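PDB 6Z3U: protein kinase domain-containing protein from Chaetomium thermophilum, which probably phosphorylates serine and threonine residues, including those of the RNA polymerase II tail, as the cyclin-dependent kinase subunit of the CAK complex. Local coordinates for residues 116-128 with 161-174. Sequence-based numbering, arbitrary orientation.
Sequences NFKVAIKKIKVQA and FSSKDQNLNLVLEY
Extended from CG onward, with CG anti to the backbone N (chi1 -176°), Lys123 runs alongside Asn169 to reach Asp165 in the turn 163-166; Asn169, its CG beside its own backbone N, brings ND2 to 3.4 Å from Lys123 CG. They belong to strands 118-124 and 168-172, antiparallel neighbours in the five-stranded sheet of the kinase N-lobe. Backbone bonds pair Ala120 with Leu172, Lys122 with Leu170 and Ile124 with Leu168. The Lys123 ammonium makes a long salt bridge, NZ to Asp165 OD1 at 3.5 Å, and a weak bond to Ser163 OG; Lys164 NZ is also close, a like charge that Asp165 probably offsets. A long aliphatic stem with a charged end suits this run along the amide. Shortening Lys123 to alanine would probably cost Asp165 this cationic mate and Asn169 ND2 its packing against CG and CD. On the other face Leu172 CD1 lies against the methylenes of Lys122, a predicted ATP-binding residue whose NZ forms the salt bridge with Glu141 characteristic of active kinases. Beyond the strand, poorly ordered Gln127, also bonded to Arg376 of the cyclin chain, makes a weak, tentative bond to Asn167. Branched Ile124 and Leu170 pack together, CD1 to CD1 at 3.5 Å.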
loop_
_atom_site.group_PDB
_atom_site.type_symbol
_atom_site.label_atom_id
_atom_site.label_comp_id
_atom_site.label_asym_id
_atom_site.label_seq_id
_atom_site.Cartn_x
_atom_site.Cartn_y
_atom_site.Cartn_z
ATOM N N ASN B 116 -24.800 19.711 -5.153
ATOM C CA ASN B 116 -24.269 20.429 -4.000
ATOM C C ASN B 116 -23.073 19.715 -3.382
ATOM O O ASN B 116 -22.284 20.353 -2.679
ATOM C CB ASN B 116 -25.356 20.618 -2.940
ATOM C CG ASN B 116 -26.608 21.266 -3.498
ATOM O OD1 ASN B 116 -27.587 20.585 -3.807
ATOM N ND2 ASN B 116 -26.581 22.587 -3.636
ATOM N N PHE B 117 -22.934 18.414 -3.624
ATOM C CA PHE B 117 -21.769 17.651 -3.181
ATOM C C PHE B 117 -20.620 17.944 -4.138
ATOM O O PHE B 117 -20.607 17.455 -5.273
ATOM C CB PHE B 117 -22.108 16.162 -3.147
ATOM C CG PHE B 117 -20.991 15.272 -2.645
ATOM C CD1 PHE B 117 -19.794 15.796 -2.175
ATOM C CD2 PHE B 117 -21.145 13.893 -2.662
ATOM C CE1 PHE B 117 -18.783 14.962 -1.730
ATOM C CE2 PHE B 117 -20.138 13.059 -2.220
ATOM C CZ PHE B 117 -18.956 13.593 -1.753
ATOM N N LYS B 118 -19.657 18.740 -3.684
ATOM C CA LYS B 118 -18.520 19.112 -4.511
ATOM C C LYS B 118 -17.390 18.099 -4.360
ATOM O O LYS B 118 -17.356 17.297 -3.423
ATOM C CB LYS B 118 -18.026 20.514 -4.152
ATOM C CG LYS B 118 -18.618 21.608 -5.029
ATOM C CD LYS B 118 -20.129 21.707 -4.857
ATOM C CE LYS B 118 -20.747 22.663 -5.865
ATOM N NZ LYS B 118 -20.605 22.166 -7.263
ATOM N N VAL B 119 -16.459 18.146 -5.309
ATOM C CA VAL B 119 -15.387 17.160 -5.389
ATOM C C VAL B 119 -14.250 17.772 -6.191
ATOM O O VAL B 119 -14.456 18.678 -7.000
ATOM C CB VAL B 119 -15.904 15.842 -6.021
ATOM C CG1 VAL B 119 -15.246 15.571 -7.374
ATOM C CG2 VAL B 119 -15.690 14.684 -5.070
ATOM N N ALA B 120 -13.039 17.267 -5.969
ATOM C CA ALA B 120 -11.860 17.676 -6.718
ATOM C C ALA B 120 -11.355 16.478 -7.506
ATOM O O ALA B 120 -11.217 15.380 -6.954
ATOM C CB ALA B 120 -10.767 18.204 -5.790
ATOM N N ILE B 121 -11.090 16.689 -8.791
ATOM C CA ILE B 121 -10.663 15.629 -9.694
ATOM C C ILE B 121 -9.232 15.931 -10.110
ATOM O O ILE B 121 -8.982 16.877 -10.867
ATOM C CB ILE B 121 -11.576 15.520 -10.922
ATOM C CG1 ILE B 121 -13.036 15.362 -10.497
ATOM C CG2 ILE B 121 -11.148 14.344 -11.782
ATOM C CD1 ILE B 121 -14.023 15.586 -11.620
ATOM N N LYS B 122 -8.295 15.120 -9.636
ATOM C CA LYS B 122 -6.899 15.249 -10.024
ATOM C C LYS B 122 -6.664 14.354 -11.234
ATOM O O LYS B 122 -6.790 13.129 -11.139
ATOM C CB LYS B 122 -5.961 14.865 -8.881
ATOM C CG LYS B 122 -4.479 14.994 -9.240
ATOM C CD LYS B 122 -3.558 14.385 -8.188
ATOM C CE LYS B 122 -3.454 15.249 -6.949
ATOM N NZ LYS B 122 -2.472 14.680 -5.981
ATOM N N LYS B 123 -6.335 14.964 -12.366
ATOM C CA LYS B 123 -6.078 14.229 -13.600
ATOM C C LYS B 123 -4.571 14.039 -13.686
ATOM O O LYS B 123 -3.833 14.960 -14.044
ATOM C CB LYS B 123 -6.625 14.966 -14.816
ATOM C CG LYS B 123 -6.460 14.198 -16.119
ATOM C CD LYS B 123 -7.411 14.708 -17.189
ATOM C CE LYS B 123 -7.357 13.846 -18.439
ATOM N NZ LYS B 123 -8.423 14.209 -19.416
ATOM N N ILE B 124 -4.123 12.836 -13.351
ATOM C CA ILE B 124 -2.704 12.504 -13.373
ATOM C C ILE B 124 -2.319 12.190 -14.810
ATOM O O ILE B 124 -2.892 11.292 -15.436
ATOM C CB ILE B 124 -2.395 11.322 -12.446
ATOM C CG1 ILE B 124 -2.858 11.625 -11.020
ATOM C CG2 ILE B 124 -0.901 11.018 -12.457
ATOM C CD1 ILE B 124 -2.847 10.417 -10.105
ATOM N N LYS B 125 -1.354 12.931 -15.341
ATOM C CA LYS B 125 -0.891 12.695 -16.704
ATOM C C LYS B 125 0.034 11.490 -16.644
ATOM O O LYS B 125 1.220 11.613 -16.325
ATOM C CB LYS B 125 -0.196 13.927 -17.263
ATOM C CG LYS B 125 -1.053 15.185 -17.216
ATOM C CD LYS B 125 -0.404 16.341 -17.964
ATOM C CE LYS B 125 -1.270 17.593 -17.915
ATOM N NZ LYS B 125 -0.776 18.662 -18.829
ATOM N N VAL B 126 -0.523 10.311 -16.945
ATOM C CA VAL B 126 0.229 9.061 -16.861
ATOM C C VAL B 126 1.553 9.170 -17.599
ATOM O O VAL B 126 2.525 8.487 -17.248
ATOM C CB VAL B 126 -0.636 7.895 -17.394
ATOM C CG1 VAL B 126 0.159 6.977 -18.326
ATOM C CG2 VAL B 126 -1.215 7.097 -16.228
ATOM N N GLN B 127 1.627 10.027 -18.615
ATOM C CA GLN B 127 2.865 10.275 -19.348
ATOM C C GLN B 127 3.350 11.660 -18.925
ATOM O O GLN B 127 2.867 12.679 -19.426
ATOM C CB GLN B 127 2.656 10.178 -20.859
ATOM C CG GLN B 127 1.475 10.966 -21.433
ATOM C CD GLN B 127 0.151 10.226 -21.345
ATOM O OE1 GLN B 127 0.102 8.998 -21.443
ATOM N NE2 GLN B 127 -0.936 10.978 -21.195
ATOM N N ALA B 128 4.305 11.692 -17.991
ATOM C CA ALA B 128 4.861 12.938 -17.465
ATOM C C ALA B 128 6.390 12.869 -17.487
ATOM O O ALA B 128 7.064 12.913 -16.458
ATOM C CB ALA B 128 4.339 13.222 -16.058
ATOM N N PHE B 161 -11.055 6.452 -11.630
ATOM C CA PHE B 161 -11.490 6.002 -12.943
ATOM C C PHE B 161 -10.442 6.399 -13.970
ATOM O O PHE B 161 -9.661 7.332 -13.764
ATOM C CB PHE B 161 -12.855 6.593 -13.319
ATOM C CG PHE B 161 -12.866 8.094 -13.406
ATOM C CD1 PHE B 161 -12.480 8.739 -14.572
ATOM C CD2 PHE B 161 -13.268 8.863 -12.326
ATOM C CE1 PHE B 161 -12.487 10.118 -14.655
ATOM C CE2 PHE B 161 -13.279 10.244 -12.406
ATOM C CZ PHE B 161 -12.889 10.871 -13.572
ATOM N N SER B 162 -10.441 5.683 -15.089
ATOM C CA SER B 162 -9.513 5.938 -16.180
ATOM C C SER B 162 -10.185 6.809 -17.232
ATOM O O SER B 162 -11.380 6.662 -17.507
ATOM C CB SER B 162 -9.035 4.626 -16.801
ATOM O OG SER B 162 -10.127 3.882 -17.308
ATOM N N SER B 163 -9.409 7.716 -17.818
ATOM C CA SER B 163 -9.920 8.681 -18.777
ATOM C C SER B 163 -9.894 8.105 -20.192
ATOM O O SER B 163 -9.273 7.075 -20.464
ATOM C CB SER B 163 -9.103 9.971 -18.706
ATOM O OG SER B 163 -9.525 10.907 -19.678
ATOM N N LYS B 164 -10.592 8.789 -21.104
ATOM C CA LYS B 164 -10.604 8.358 -22.498
ATOM C C LYS B 164 -9.204 8.387 -23.103
ATOM O O LYS B 164 -8.875 7.545 -23.947
ATOM C CB LYS B 164 -11.565 9.228 -23.318
ATOM C CG LYS B 164 -11.115 10.674 -23.588
ATOM C CD LYS B 164 -11.243 11.573 -22.364
ATOM C CE LYS B 164 -10.876 13.015 -22.686
ATOM N NZ LYS B 164 -11.026 13.907 -21.502
ATOM N N ASP B 165 -8.364 9.332 -22.675
ATOM C CA ASP B 165 -6.999 9.454 -23.167
ATOM C C ASP B 165 -6.015 8.598 -22.375
ATOM O O ASP B 165 -4.817 8.907 -22.348
ATOM C CB ASP B 165 -6.559 10.922 -23.144
ATOM C CG ASP B 165 -6.512 11.499 -21.741
ATOM O OD1 ASP B 165 -7.400 11.171 -20.928
ATOM O OD2 ASP B 165 -5.586 12.287 -21.455
ATOM N N GLN B 166 -6.496 7.531 -21.735
ATOM C CA GLN B 166 -5.647 6.609 -20.982
ATOM C C GLN B 166 -4.874 7.330 -19.879
ATOM O O GLN B 166 -3.712 7.027 -19.605
ATOM C CB GLN B 166 -4.695 5.862 -21.917
ATOM C CG GLN B 166 -5.412 5.115 -23.033
ATOM C CD GLN B 166 -6.436 4.122 -22.510
ATOM O OE1 GLN B 166 -6.110 3.225 -21.732
ATOM N NE2 GLN B 166 -7.686 4.284 -22.934
ATOM N N ASN B 167 -5.529 8.292 -19.239
ATOM C CA ASN B 167 -4.971 9.002 -18.100
ATOM C C ASN B 167 -5.678 8.572 -16.823
ATOM O O ASN B 167 -6.809 8.079 -16.845
ATOM C CB ASN B 167 -5.086 10.519 -18.282
ATOM C CG ASN B 167 -3.878 11.113 -18.976
ATOM O OD1 ASN B 167 -3.056 10.392 -19.544
ATOM N ND2 ASN B 167 -3.757 12.434 -18.923
ATOM N N LEU B 168 -4.991 8.763 -15.703
ATOM C CA LEU B 168 -5.495 8.364 -14.397
ATOM C C LEU B 168 -6.155 9.555 -13.715
ATOM O O LEU B 168 -5.602 10.662 -13.712
ATOM C CB LEU B 168 -4.364 7.816 -13.531
ATOM C CG LEU B 168 -4.772 7.211 -12.189
ATOM C CD1 LEU B 168 -5.691 6.019 -12.397
ATOM C CD2 LEU B 168 -3.541 6.811 -11.393
ATOM N N ASN B 169 -7.328 9.327 -13.134
ATOM C CA ASN B 169 -8.094 10.379 -12.479
ATOM C C ASN B 169 -8.403 9.969 -11.050
ATOM O O ASN B 169 -8.852 8.844 -10.805
ATOM C CB ASN B 169 -9.396 10.673 -13.232
ATOM C CG ASN B 169 -9.155 11.125 -14.656
ATOM O OD1 ASN B 169 -9.057 10.306 -15.567
ATOM N ND2 ASN B 169 -9.055 12.436 -14.855
ATOM N N LEU B 170 -8.161 10.881 -10.113
ATOM C CA LEU B 170 -8.446 10.665 -8.701
ATOM C C LEU B 170 -9.533 11.634 -8.263
ATOM O O LEU B 170 -9.340 12.854 -8.314
ATOM C CB LEU B 170 -7.195 10.869 -7.851
ATOM C CG LEU B 170 -5.963 10.047 -8.218
ATOM C CD1 LEU B 170 -4.852 10.312 -7.213
ATOM C CD2 LEU B 170 -6.294 8.568 -8.289
ATOM N N VAL B 171 -10.660 11.094 -7.817
ATOM C CA VAL B 171 -11.744 11.899 -7.266
ATOM C C VAL B 171 -11.485 12.018 -5.770
ATOM O O VAL B 171 -11.609 11.039 -5.031
ATOM C CB VAL B 171 -13.113 11.277 -7.553
ATOM C CG1 VAL B 171 -14.222 12.214 -7.112
ATOM C CG2 VAL B 171 -13.245 10.943 -9.034
ATOM N N LEU B 172 -11.121 13.217 -5.326
ATOM C CA LEU B 172 -10.645 13.442 -3.973
ATOM C C LEU B 172 -11.563 14.402 -3.230
ATOM O O LEU B 172 -12.380 15.110 -3.825
ATOM C CB LEU B 172 -9.219 14.010 -3.978
ATOM C CG LEU B 172 -8.140 13.135 -4.608
ATOM C CD1 LEU B 172 -6.953 13.980 -5.023
ATOM C CD2 LEU B 172 -7.704 12.062 -3.634
ATOM N N GLU B 173 -11.404 14.413 -1.909
ATOM C CA GLU B 173 -12.105 15.374 -1.073
ATOM C C GLU B 173 -11.807 16.790 -1.548
ATOM O O GLU B 173 -10.670 17.122 -1.889
ATOM C CB GLU B 173 -11.675 15.209 0.384
ATOM C CG GLU B 173 -12.813 15.008 1.365
ATOM C CD GLU B 173 -12.328 14.906 2.799
ATOM O OE1 GLU B 173 -11.559 13.969 3.103
ATOM O OE2 GLU B 173 -12.711 15.766 3.622
ATOM N N TYR B 174 -12.838 17.629 -1.573
ATOM C CA TYR B 174 -12.678 19.030 -1.940
ATOM C C TYR B 174 -12.284 19.827 -0.701
ATOM O O TYR B 174 -13.060 19.924 0.257
ATOM C CB TYR B 174 -13.963 19.576 -2.556
ATOM C CG TYR B 174 -13.850 21.009 -3.023
ATOM C CD1 TYR B 174 -13.003 21.353 -4.067
ATOM C CD2 TYR B 174 -14.597 22.015 -2.428
ATOM C CE1 TYR B 174 -12.896 22.662 -4.502
ATOM C CE2 TYR B 174 -14.501 23.327 -2.857
ATOM C CZ TYR B 174 -13.648 23.644 -3.895
ATOM O OH TYR B 174 -13.539 24.944 -4.332
#